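Local coordinates for protein 2-c-methyl-d-erythritol 2,4-cyclodiphosphate synthase (Plasmodium falciparum, PDB 4C81) that probably catalyses the cyclisation step that makes 2-C-methyl-D-erythritol 2,4-cyclodiphosphate in the isoprenoid pathway, working as a zinc-containing trimer, at residues A[17-22]-A[52-58]; A[65-69]-A[140-145]; A[120-125]-A[171-176]; A[134-138]-A[152-156]. The protein carries 1 engineered substitution. One frame throughout, in Å; residues are numbered along the deposited sequence. Where two conformers were deposited one is given.

Contact 1: residues A[17-22]-A[52-58]; sequences HKIKVL and NNVLVLS. With ZN (zinc ion), chain B.
The imidazole of His-17 is the flat group here, and Val-56 CG2 approaches it at a slant, neither over a face nor at an edge; that methyl lies 3.8 Å from the His-17 CB that carries the ring. Ser-58 lies beside the ring on a similar slant, while at the far side NE2 of His-17 binds the zinc at 2.1 Å. The two chains pair as antiparallel strands, 147° between their directions. Lys-20 and Leu-55 form the hydrogen-bonded pair: Lys-20 N reaches Leu-55 O and Leu-55 N reaches Lys-20 O, each at 2.8 Å. Leu-22 N continues the ladder to Asn-53 O, also at 2.8 Å.

Ile-19, Val-21, Val-54 and Val-56 share one face, where Val-54 CG1 lies 3.8 Å from Ile-19 CB and the two side chains cross obliquely. Leu-55 lies on the other face with the lysines, and Leu-22 CD2 meets its CD1 at 3.7 Å, the two leucines crossing at about a right angle. Val-56 turns CG2 anti to the backbone N, which brings that methyl to 3.3 Å from Lys-18 O. Strand 54-57 pairs with 9-21 on one side and has backbone bonds to Leu-44 on the other. Strand 9-21 carries His-17 into the zinc site completed by Asp-15, His-67 and a water, the metal centre of the IspF active site.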
# COMPACT_ATOMS: atom_id res chain seq x y z
N HIS A 17 -5.18 -6.16 13.80
CA HIS A 17 -5.60 -6.85 15.01
C HIS A 17 -6.85 -6.22 15.60
O HIS A 17 -7.07 -5.02 15.47
CB HIS A 17 -4.46 -6.89 16.04
CG HIS A 17 -3.39 -7.88 15.70
ND1 HIS A 17 -3.60 -9.24 15.76
CD2 HIS A 17 -2.12 -7.71 15.27
CE1 HIS A 17 -2.49 -9.87 15.39
NE2 HIS A 17 -1.58 -8.96 15.09
N LYS A 18 -7.66 -7.07 16.23
CA LYS A 18 -8.86 -6.65 16.93
C LYS A 18 -8.48 -5.97 18.24
O LYS A 18 -7.57 -6.43 18.94
CB LYS A 18 -9.77 -7.85 17.23
CG LYS A 18 -10.30 -8.56 15.99
CD LYS A 18 -11.05 -9.85 16.35
CE LYS A 18 -12.34 -9.58 17.12
NZ LYS A 18 -13.29 -8.70 16.38
N ILE A 19 -9.16 -4.88 18.55
CA ILE A 19 -8.91 -4.15 19.79
C ILE A 19 -10.20 -3.83 20.54
O ILE A 19 -11.30 -3.88 19.97
CB ILE A 19 -8.16 -2.82 19.53
CG1 ILE A 19 -8.94 -1.91 18.57
CG2 ILE A 19 -6.76 -3.10 18.98
CD1 ILE A 19 -8.60 -0.45 18.72
N LYS A 20 -10.03 -3.50 21.81
CA LYS A 20 -11.11 -3.00 22.66
C LYS A 20 -10.58 -1.80 23.43
O LYS A 20 -9.66 -1.93 24.23
CB LYS A 20 -11.59 -4.10 23.62
CG LYS A 20 -12.70 -3.67 24.57
CD LYS A 20 -13.36 -4.87 25.23
CE LYS A 20 -14.35 -5.55 24.29
NZ LYS A 20 -15.02 -6.71 24.93
N VAL A 21 -11.14 -0.62 23.15
CA VAL A 21 -10.73 0.60 23.83
C VAL A 21 -11.36 0.63 25.21
O VAL A 21 -12.56 0.39 25.35
CB VAL A 21 -11.13 1.86 23.03
CG1 VAL A 21 -10.74 3.12 23.79
CG2 VAL A 21 -10.47 1.85 21.65
N LEU A 22 -10.55 0.92 26.23
CA LEU A 22 -11.03 0.97 27.61
C LEU A 22 -11.72 2.31 27.86
O LEU A 22 -11.13 3.24 28.41
CB LEU A 22 -9.87 0.76 28.59
CG LEU A 22 -9.13 -0.57 28.45
CD1 LEU A 22 -8.02 -0.68 29.49
CD2 LEU A 22 -10.09 -1.75 28.58
N ASN A 52 -1.81 1.73 27.34
CA ASN A 52 -2.49 1.28 28.56
C ASN A 52 -4.02 1.37 28.53
O ASN A 52 -4.68 0.72 29.34
CB ASN A 52 -1.95 2.06 29.77
CG ASN A 52 -0.45 1.86 29.97
OD1 ASN A 52 0.13 0.86 29.54
ND2 ASN A 52 0.19 2.83 30.61
N ASN A 53 -4.57 2.17 27.61
CA ASN A 53 -6.02 2.35 27.50
C ASN A 53 -6.68 1.53 26.38
O ASN A 53 -7.86 1.74 26.08
CB ASN A 53 -6.37 3.84 27.37
CG ASN A 53 -6.08 4.41 25.98
OD1 ASN A 53 -6.89 5.15 25.43
ND2 ASN A 53 -4.92 4.07 25.42
N VAL A 54 -5.93 0.62 25.77
CA VAL A 54 -6.46 -0.24 24.71
C VAL A 54 -6.06 -1.70 24.93
O VAL A 54 -4.89 -2.00 25.21
CB VAL A 54 -5.95 0.20 23.31
CG1 VAL A 54 -6.61 -0.64 22.22
CG2 VAL A 54 -6.22 1.69 23.08
N LEU A 55 -7.03 -2.60 24.81
CA LEU A 55 -6.78 -4.03 24.86
C LEU A 55 -6.72 -4.57 23.44
O LEU A 55 -7.41 -4.05 22.56
CB LEU A 55 -7.88 -4.76 25.64
CG LEU A 55 -8.01 -4.42 27.12
CD1 LEU A 55 -9.17 -5.20 27.72
CD2 LEU A 55 -6.72 -4.72 27.87
N VAL A 56 -5.91 -5.60 23.23
CA VAL A 56 -5.84 -6.27 21.94
C VAL A 56 -6.31 -7.72 22.13
O VAL A 56 -5.88 -8.40 23.06
CB VAL A 56 -4.42 -6.20 21.33
CG1 VAL A 56 -3.44 -7.07 22.11
CG2 VAL A 56 -4.45 -6.59 19.85
N LEU A 57 -7.22 -8.16 21.26
CA LEU A 57 -7.78 -9.51 21.33
C LEU A 57 -7.05 -10.39 20.33
O LEU A 57 -7.49 -10.53 19.18
CB LEU A 57 -9.29 -9.48 21.06
CG LEU A 57 -10.12 -8.52 21.92
CD1 LEU A 57 -11.59 -8.58 21.52
CD2 LEU A 57 -9.97 -8.83 23.41
N SER A 58 -5.92 -10.94 20.76
CA SER A 58 -5.06 -11.76 19.90
C SER A 58 -4.29 -12.78 20.73
O SER A 58 -4.09 -12.60 21.93
CB SER A 58 -4.07 -10.87 19.16
OG SER A 58 -4.69 -9.74 18.58
ZN ZN B . 0.10 -9.21 13.94
O HOH W 1 0.41 -10.67 12.90

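Contact 2: residues A[65-69]-A[140-145]; sequences IYHSI and NISTVL. With ZN (zinc ion), chain B.
The short helical segments 65-69 and 140-145 run 45° apart in direction with their axes no closer than 12.1 Å, so Tyr-66, Ile-69 and Ile-141 have to span the gap with their side chains. Tyr-66 reaches farthest. Its CG is anti to the carbonyl carbon (chi1 -80°), and from there the ring extends until OH stands 3.2 Å from Asn-140 CB. That methylene comes in near the ring plane, at the edge, as does Ile-141 CG1, 4.2 Å from Tyr-66 CE1; the tyrosine and isoleucine side chains run antiparallel alongside one another. The amide of Asn-140 is turned 56° from the ring plane, and its ND2 bonds instead to Gly-47 O.

Deeper in, the ends of two isoleucines meet: Ile-69 CD1 and Ile-141 CD1 are 3.7 Å apart. Ile-65 adds CG2 to the same methyl of Ile-141, at 4.1 Å, the two side chains roughly perpendicular. This is the helical layer of an alpha/beta fold, lying on one face of the sheet: Ile-121 of strand 114-124 packs under both Ile-69 and Ile-141, and Val-123 under Ile-65. Leu-102 of helix 97-111 touches Tyr-66, Ile-69 and Leu-145. Ile-69 CG2 also meets Leu-145 CD1 at 4.0 Å, a purely apolar contact.

His-67 takes no part in the packing against 140-145. Its ND1 binds the zinc at 2.1 Å, and NE2, at the other side of the same ring, is hydrogen-bonded to Ser-98 OG, which fixes the rotation of the imidazole.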
# COMPACT_ATOMS: atom_id res chain seq x y z
N ILE A 65 2.63 -2.86 14.11
CA ILE A 65 3.80 -2.18 13.55
C ILE A 65 4.98 -3.15 13.40
O ILE A 65 5.53 -3.31 12.31
CB ILE A 65 4.21 -0.95 14.40
CG1 ILE A 65 3.13 0.13 14.32
CG2 ILE A 65 5.54 -0.39 13.94
CD1 ILE A 65 3.45 1.38 15.12
N TYR A 66 5.35 -3.81 14.50
CA TYR A 66 6.45 -4.78 14.43
C TYR A 66 6.16 -5.92 13.46
O TYR A 66 7.04 -6.33 12.70
CB TYR A 66 6.77 -5.35 15.82
CG TYR A 66 7.64 -4.48 16.72
CD1 TYR A 66 8.23 -3.30 16.26
CD2 TYR A 66 7.91 -4.87 18.03
CE1 TYR A 66 9.04 -2.53 17.09
CE2 TYR A 66 8.72 -4.11 18.86
CZ TYR A 66 9.28 -2.94 18.38
OH TYR A 66 10.08 -2.18 19.20
N HIS A 67 4.93 -6.43 13.48
CA HIS A 67 4.55 -7.55 12.61
C HIS A 67 4.59 -7.13 11.13
O HIS A 67 5.14 -7.86 10.30
CB HIS A 67 3.18 -8.11 12.97
CG HIS A 67 3.07 -8.60 14.38
ND1 HIS A 67 1.87 -8.97 14.95
CD2 HIS A 67 4.01 -8.75 15.34
CE1 HIS A 67 2.08 -9.33 16.21
NE2 HIS A 67 3.37 -9.21 16.47
N SER A 68 4.02 -5.97 10.81
CA SER A 68 4.02 -5.50 9.43
C SER A 68 5.44 -5.18 8.93
O SER A 68 5.76 -5.43 7.78
CB SER A 68 3.11 -4.29 9.25
OG SER A 68 3.63 -3.15 9.90
N ILE A 69 6.28 -4.64 9.81
CA ILE A 69 7.69 -4.40 9.47
C ILE A 69 8.39 -5.72 9.11
O ILE A 69 9.08 -5.80 8.09
CB ILE A 69 8.45 -3.67 10.60
CG1 ILE A 69 8.01 -2.21 10.69
CG2 ILE A 69 9.96 -3.73 10.37
CD1 ILE A 69 8.43 -1.52 11.97
N ASN A 140 12.48 2.68 19.24
CA ASN A 140 12.36 1.23 19.37
C ASN A 140 12.70 0.51 18.06
O ASN A 140 13.45 -0.47 18.07
CB ASN A 140 10.96 0.83 19.82
CG ASN A 140 10.69 1.18 21.28
OD1 ASN A 140 11.60 1.55 22.03
ND2 ASN A 140 9.43 1.04 21.69
N ILE A 141 12.16 0.99 16.95
CA ILE A 141 12.43 0.40 15.64
C ILE A 141 13.92 0.51 15.27
O ILE A 141 14.51 -0.44 14.76
CB ILE A 141 11.58 1.04 14.52
CG1 ILE A 141 10.10 0.72 14.73
CG2 ILE A 141 12.03 0.56 13.15
CD1 ILE A 141 9.18 1.59 13.91
N SER A 142 14.51 1.68 15.54
CA SER A 142 15.93 1.91 15.25
C SER A 142 16.82 0.94 16.04
O SER A 142 17.80 0.43 15.51
CB SER A 142 16.32 3.36 15.56
OG SER A 142 16.10 3.67 16.92
N THR A 143 16.44 0.69 17.29
CA THR A 143 17.20 -0.21 18.16
C THR A 143 17.12 -1.67 17.71
O THR A 143 18.15 -2.35 17.62
CB THR A 143 16.71 -0.11 19.62
OG1 THR A 143 16.84 1.24 20.08
CG2 THR A 143 17.51 -1.04 20.53
N VAL A 144 15.91 -2.14 17.41
CA VAL A 144 15.68 -3.55 17.09
C VAL A 144 16.18 -3.91 15.69
O VAL A 144 16.55 -5.06 15.44
CB VAL A 144 14.19 -3.93 17.22
CG1 VAL A 144 14.00 -5.43 17.05
CG2 VAL A 144 13.63 -3.49 18.57
N LEU A 145 16.20 -2.94 14.78
CA LEU A 145 16.69 -3.17 13.41
C LEU A 145 18.14 -2.73 13.22
O LEU A 145 18.75 -3.02 12.19
CB LEU A 145 15.79 -2.47 12.38
CG LEU A 145 14.39 -3.05 12.20
CD1 LEU A 145 13.61 -2.26 11.16
CD2 LEU A 145 14.45 -4.52 11.80
ZN ZN B . 0.10 -9.21 13.94
O HOH W 1 0.41 -10.67 12.90

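Contact 3: residues A[120-125]-A[171-176]; sequences DINVIA and IECFAN. With ZN (zinc ion), chain C; CDP (cytidine-5'-diphosphate), chain D.
Two antiparallel strands at the middle of the central sheet, 114-124 and 170-181, pair here, and their faces serve two purposes: one packs under helices, the other lines the inside of the trimer. Asp-120 with Asn-176, Asn-122 with Phe-174 and Ile-124 with Glu-172 are the hydrogen-bonded pairs, each with two backbone bonds. Asn-122 N to Phe-174 O is nearly straight, 2.8 Å with 177° at the hydrogen. Asn-176 ND2 adds a weak bond of 3.3 Å to Asp-120 O, which therefore has two donors from one residue.

On the helix side, Cys-173 SG sits 3.3 Å from Ile-121 CG2, a tight contact. At the end of the ladder Ala-125 CB and Ile-171 CG2 are squeezed to 3.4 Å, tighter than usual carbon contact. Ala-125 O accepts a 2.9 Å bond from N4 of CDP and so reads the cytosine amino group.

On the other face Glu-172 starts with CG between its backbone N and carbonyl carbon (chi1 68°), then runs out extended alongside Ile-124, both pointing the same way. Its OE1 binds a zinc, shared with His-159 of the second subunit, and is also hydrogen-bonded to Tyr-14 OH. Phe-174 meets Phe-174 of both other subunits edge-to-face, while Gln-12 of the third subunit hydrogen-bonds to Asn-122, Asn-176 and Asp-120, whose OD1 forms a salt bridge with Lys-155. Strands 9-21 and 152-157 flank the pair in the sheet, and helices 64-77 and 130-145 cover the Ile-121, Val-123 and Cys-173 face.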
# COMPACT_ATOMS: atom_id res chain seq x y z
N ASP A 120 8.72 3.32 5.74
CA ASP A 120 7.62 4.27 5.94
C ASP A 120 6.41 3.46 6.38
O ASP A 120 5.98 2.55 5.68
CB ASP A 120 7.31 5.06 4.66
CG ASP A 120 6.34 6.23 4.90
OD1 ASP A 120 6.10 6.59 6.08
OD2 ASP A 120 5.83 6.79 3.92
N ILE A 121 5.86 3.83 7.53
CA ILE A 121 4.85 3.04 8.21
C ILE A 121 3.58 3.88 8.36
O ILE A 121 3.64 5.01 8.85
CB ILE A 121 5.34 2.57 9.59
CG1 ILE A 121 6.63 1.74 9.45
CG2 ILE A 121 4.27 1.76 10.29
CD1 ILE A 121 7.44 1.66 10.72
N ASN A 122 2.46 3.32 7.92
CA ASN A 122 1.15 3.96 8.00
C ASN A 122 0.23 3.15 8.90
O ASN A 122 -0.16 2.04 8.55
CB ASN A 122 0.53 4.05 6.62
CG ASN A 122 1.18 5.09 5.75
OD1 ASN A 122 1.33 6.23 6.16
ND2 ASN A 122 1.58 4.69 4.54
N VAL A 123 -0.11 3.72 10.06
CA VAL A 123 -1.08 3.11 10.96
C VAL A 123 -2.44 3.73 10.72
O VAL A 123 -2.56 4.95 10.67
CB VAL A 123 -0.67 3.31 12.44
CG1 VAL A 123 -1.72 2.72 13.38
CG2 VAL A 123 0.70 2.68 12.70
N ILE A 124 -3.46 2.89 10.54
CA ILE A 124 -4.83 3.36 10.38
C ILE A 124 -5.58 2.93 11.62
O ILE A 124 -5.77 1.74 11.87
CB ILE A 124 -5.50 2.80 9.11
CG1 ILE A 124 -4.60 3.03 7.89
CG2 ILE A 124 -6.86 3.48 8.90
CD1 ILE A 124 -5.16 2.50 6.59
N ALA A 125 -5.98 3.92 12.41
CA ALA A 125 -6.54 3.69 13.74
C ALA A 125 -7.17 4.98 14.27
O ALA A 125 -6.63 6.06 14.08
CB ALA A 125 -5.44 3.21 14.68
N ILE A 171 -7.35 -2.21 14.43
CA ILE A 171 -6.34 -1.27 13.94
C ILE A 171 -5.49 -1.97 12.90
O ILE A 171 -5.31 -3.19 12.95
CB ILE A 171 -5.45 -0.72 15.08
CG1 ILE A 171 -4.80 -1.86 15.88
CG2 ILE A 171 -6.26 0.18 16.01
CD1 ILE A 171 -3.78 -1.40 16.90
N GLU A 172 -4.96 -1.22 11.94
CA GLU A 172 -4.15 -1.84 10.89
C GLU A 172 -2.93 -1.01 10.52
O GLU A 172 -2.84 0.18 10.85
CB GLU A 172 -4.99 -2.22 9.66
CG GLU A 172 -5.57 -1.09 8.83
CD GLU A 172 -6.43 -1.60 7.67
OE1 GLU A 172 -6.96 -2.74 7.76
OE2 GLU A 172 -6.59 -0.87 6.67
N CYS A 173 -1.97 -1.67 9.89
CA CYS A 173 -0.68 -1.06 9.57
C CYS A 173 -0.23 -1.52 8.19
O CYS A 173 -0.36 -2.70 7.85
CB CYS A 173 0.38 -1.47 10.61
SG CYS A 173 1.93 -0.56 10.45
N PHE A 174 0.27 -0.57 7.40
CA PHE A 174 1.02 -0.85 6.18
C PHE A 174 2.44 -0.37 6.37
O PHE A 174 2.67 0.79 6.66
CB PHE A 174 0.40 -0.11 4.99
CG PHE A 174 -0.92 -0.65 4.56
CD1 PHE A 174 -2.08 -0.27 5.21
CD2 PHE A 174 -1.01 -1.55 3.50
CE1 PHE A 174 -3.32 -0.77 4.82
CE2 PHE A 174 -2.24 -2.05 3.11
CZ PHE A 174 -3.39 -1.67 3.77
N ALA A 175 3.40 -1.28 6.22
CA ALA A 175 4.81 -0.94 6.33
C ALA A 175 5.45 -1.09 4.96
O ALA A 175 5.32 -2.13 4.34
CB ALA A 175 5.50 -1.85 7.34
N ASN A 176 6.14 -0.04 4.50
CA ASN A 176 6.77 -0.02 3.19
C ASN A 176 8.26 0.18 3.36
O ASN A 176 8.69 1.09 4.07
CB ASN A 176 6.20 1.11 2.34
CG ASN A 176 4.70 1.04 2.22
OD1 ASN A 176 4.18 0.45 1.28
ND2 ASN A 176 4.00 1.60 3.20
ZN ZN C . -8.91 -3.50 6.70
O3B CDP D . -8.99 14.53 9.04
PB CDP D . -7.39 14.47 8.81
O1B CDP D . -7.22 14.28 7.23
O2B CDP D . -6.69 15.69 9.28
O3A CDP D . -6.84 13.09 9.45
PA CDP D . -7.26 12.53 10.90
O1A CDP D . -8.40 13.27 11.47
O2A CDP D . -7.34 11.06 10.78
O5' CDP D . -5.96 12.86 11.79
C5' CDP D . -5.24 14.09 11.65
C4' CDP D . -3.84 13.96 12.27
O4' CDP D . -4.01 13.37 13.58
C3' CDP D . -2.99 12.96 11.50
O3' CDP D . -2.30 13.61 10.42
C2' CDP D . -2.00 12.52 12.58
O2' CDP D . -0.95 13.48 12.72
C1' CDP D . -2.86 12.52 13.86
N1 CDP D . -3.24 11.11 14.19
C2 CDP D . -2.27 10.25 14.72
O2 CDP D . -1.11 10.64 14.90
N3 CDP D . -2.62 8.93 15.03
C4 CDP D . -3.91 8.45 14.82
N4 CDP D . -4.19 7.19 15.14
C5 CDP D . -4.88 9.30 14.30
C6 CDP D . -4.55 10.62 13.99

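Contact 4: residues A[134-138]-A[152-156]; sequences RKNII and ISVKG. With CDP (cytidine-5'-diphosphate), chain D.
Val-154 and Ile-138, with Ile-152 beside them, carry most of this contact, which packs the helix of a beta-alpha-beta crossover (strand 114-124, helix 130-145, strand 152-157) onto its second strand. Helix and strand segments run at 140° with axes 8.8 Å apart. Val-154 holds CG1 between its backbone N and carbonyl carbon (chi1 62°), where it is met by Ile-138 CG1 at 3.8 Å and Arg-134 CG at 3.7 Å, a turn apart, with Ile-137 CG2 a little farther off. Ile-138 meets Val-154 at a slant but runs antiparallel alongside Ile-152, with CG1 4.0 Å from Ile-152 CG2. Ile-152 pushes CD1 against the helix backbone, 3.6 Å from Ile-138 O.

Arg-134 lays its aliphatic part beside Val-154, then bends at chi3 to bring the guanidinium over the strand. NE and NH2 both lie close to Val-154 O, but their N-H bonds point well off it, and both hydrogen bonds are weak. Stronger partners lie across the subunit boundary: NH2 forms a salt bridge with Asp-81 of the third subunit, itself a CDP ligand, and NH1 is bonded to Thr-84 of that subunit. Arg-134 is thus second-shell to the nucleotide pocket, while Gly-156 O, farther along the strand, lies 3.3 Å from C2' of CDP. One water fastens helix to strand, accepting from Arg-134 NE at 2.9 Å and from Val-154 N at 3.0 Å.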
# COMPACT_ATOMS: atom_id res chain seq x y z
N ARG A 134 5.27 8.74 18.68
CA ARG A 134 6.14 8.60 17.50
C ARG A 134 7.61 8.44 17.86
O ARG A 134 8.28 7.53 17.37
CB ARG A 134 5.97 9.80 16.56
CG ARG A 134 6.98 9.83 15.41
CD ARG A 134 6.89 11.09 14.58
NE ARG A 134 6.01 10.94 13.42
CZ ARG A 134 4.86 11.58 13.22
NH1 ARG A 134 4.39 12.47 14.09
NH2 ARG A 134 4.17 11.33 12.11
N LYS A 135 8.11 9.34 18.70
CA LYS A 135 9.53 9.34 19.08
C LYS A 135 9.95 8.00 19.69
O LYS A 135 11.01 7.47 19.35
CB LYS A 135 9.83 10.47 20.07
CG LYS A 135 9.81 11.86 19.45
N ASN A 136 9.11 7.47 20.58
CA ASN A 136 9.36 6.19 21.24
C ASN A 136 9.34 5.03 20.24
O ASN A 136 10.21 4.16 20.27
CB ASN A 136 8.31 5.96 22.33
CG ASN A 136 8.74 4.93 23.37
OD1 ASN A 136 9.67 4.15 23.16
ND2 ASN A 136 8.06 4.93 24.51
N ILE A 137 8.35 5.02 19.36
CA ILE A 137 8.24 3.98 18.34
C ILE A 137 9.47 3.98 17.44
O ILE A 137 10.08 2.93 17.20
CB ILE A 137 6.97 4.15 17.48
CG1 ILE A 137 5.72 3.85 18.31
CG2 ILE A 137 7.01 3.22 16.26
CD1 ILE A 137 4.43 4.23 17.61
N ILE A 138 9.85 5.17 16.96
CA ILE A 138 11.00 5.32 16.08
C ILE A 138 12.30 4.89 16.78
O ILE A 138 13.15 4.24 16.16
CB ILE A 138 11.11 6.77 15.54
CG1 ILE A 138 9.97 7.04 14.55
CG2 ILE A 138 12.46 7.00 14.87
CD1 ILE A 138 9.93 8.46 14.03
N ILE A 152 13.58 6.02 9.33
CA ILE A 152 12.26 5.54 9.79
C ILE A 152 11.21 6.66 9.80
O ILE A 152 11.46 7.76 10.29
CB ILE A 152 12.35 4.96 11.22
CG1 ILE A 152 13.42 3.87 11.30
CG2 ILE A 152 11.00 4.41 11.66
CD1 ILE A 152 13.75 3.45 12.72
N SER A 153 10.04 6.35 9.25
CA SER A 153 8.86 7.20 9.35
C SER A 153 7.70 6.37 9.89
O SER A 153 7.50 5.24 9.45
CB SER A 153 8.49 7.77 7.98
OG SER A 153 7.20 8.36 8.01
N VAL A 154 6.96 6.94 10.83
CA VAL A 154 5.71 6.35 11.31
C VAL A 154 4.65 7.45 11.41
O VAL A 154 4.89 8.51 11.99
CB VAL A 154 5.88 5.61 12.65
CG1 VAL A 154 6.32 6.56 13.76
CG2 VAL A 154 4.59 4.89 13.03
N LYS A 155 3.49 7.18 10.81
CA LYS A 155 2.40 8.14 10.72
C LYS A 155 1.09 7.42 11.02
O LYS A 155 0.94 6.24 10.70
CB LYS A 155 2.32 8.74 9.30
CG LYS A 155 3.67 8.96 8.62
CD LYS A 155 3.55 9.77 7.33
CE LYS A 155 2.88 9.00 6.20
NZ LYS A 155 3.68 7.83 5.72
N GLY A 156 0.14 8.15 11.62
CA GLY A 156 -1.18 7.63 11.92
C GLY A 156 -2.28 8.43 11.24
O GLY A 156 -2.15 9.64 11.07
O3B CDP D . -8.99 14.53 9.04
PB CDP D . -7.39 14.47 8.81
O1B CDP D . -7.22 14.28 7.23
O2B CDP D . -6.69 15.69 9.28
O3A CDP D . -6.84 13.09 9.45
PA CDP D . -7.26 12.53 10.90
O1A CDP D . -8.40 13.27 11.47
O2A CDP D . -7.34 11.06 10.78
O5' CDP D . -5.96 12.86 11.79
C5' CDP D . -5.24 14.09 11.65
C4' CDP D . -3.84 13.96 12.27
O4' CDP D . -4.01 13.37 13.58
C3' CDP D . -2.99 12.96 11.50
O3' CDP D . -2.30 13.61 10.42
C2' CDP D . -2.00 12.52 12.58
O2' CDP D . -0.95 13.48 12.72
C1' CDP D . -2.86 12.52 13.86
N1 CDP D . -3.24 11.11 14.19
C2 CDP D . -2.27 10.25 14.72
O2 CDP D . -1.11 10.64 14.90
N3 CDP D . -2.62 8.93 15.03
C4 CDP D . -3.91 8.45 14.82
N4 CDP D . -4.19 7.19 15.14
C5 CDP D . -4.88 9.30 14.30
C6 CDP D . -4.55 10.62 13.99
O HOH W 2 7.72 9.83 11.41

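How the contacts relate
Contacts 1, 3 and 4 lie across one sheet, and contact 2 joins two helices of the layer packed against it. Contacts 1 and 2 share a zinc, with His-17 NE2 and His-67 ND1 3.5 Å apart on the metal, although their centres are 20 Å apart. Contact 2 rests on contact 3, where Ser-68 OG lies 3.1 Å from Cys-173 SG, and meets contact 4 through Ile-141 CG2 and Ile-152 CD1 at 3.4 Å. Contact 4 is nested in the loop closed by contact 3, tied by the 2.7 Å salt bridge from Lys-155 NZ to Asp-120 OD1. Contacts 3 and 4 touch one CDP; His-17 of contact 1 touches another.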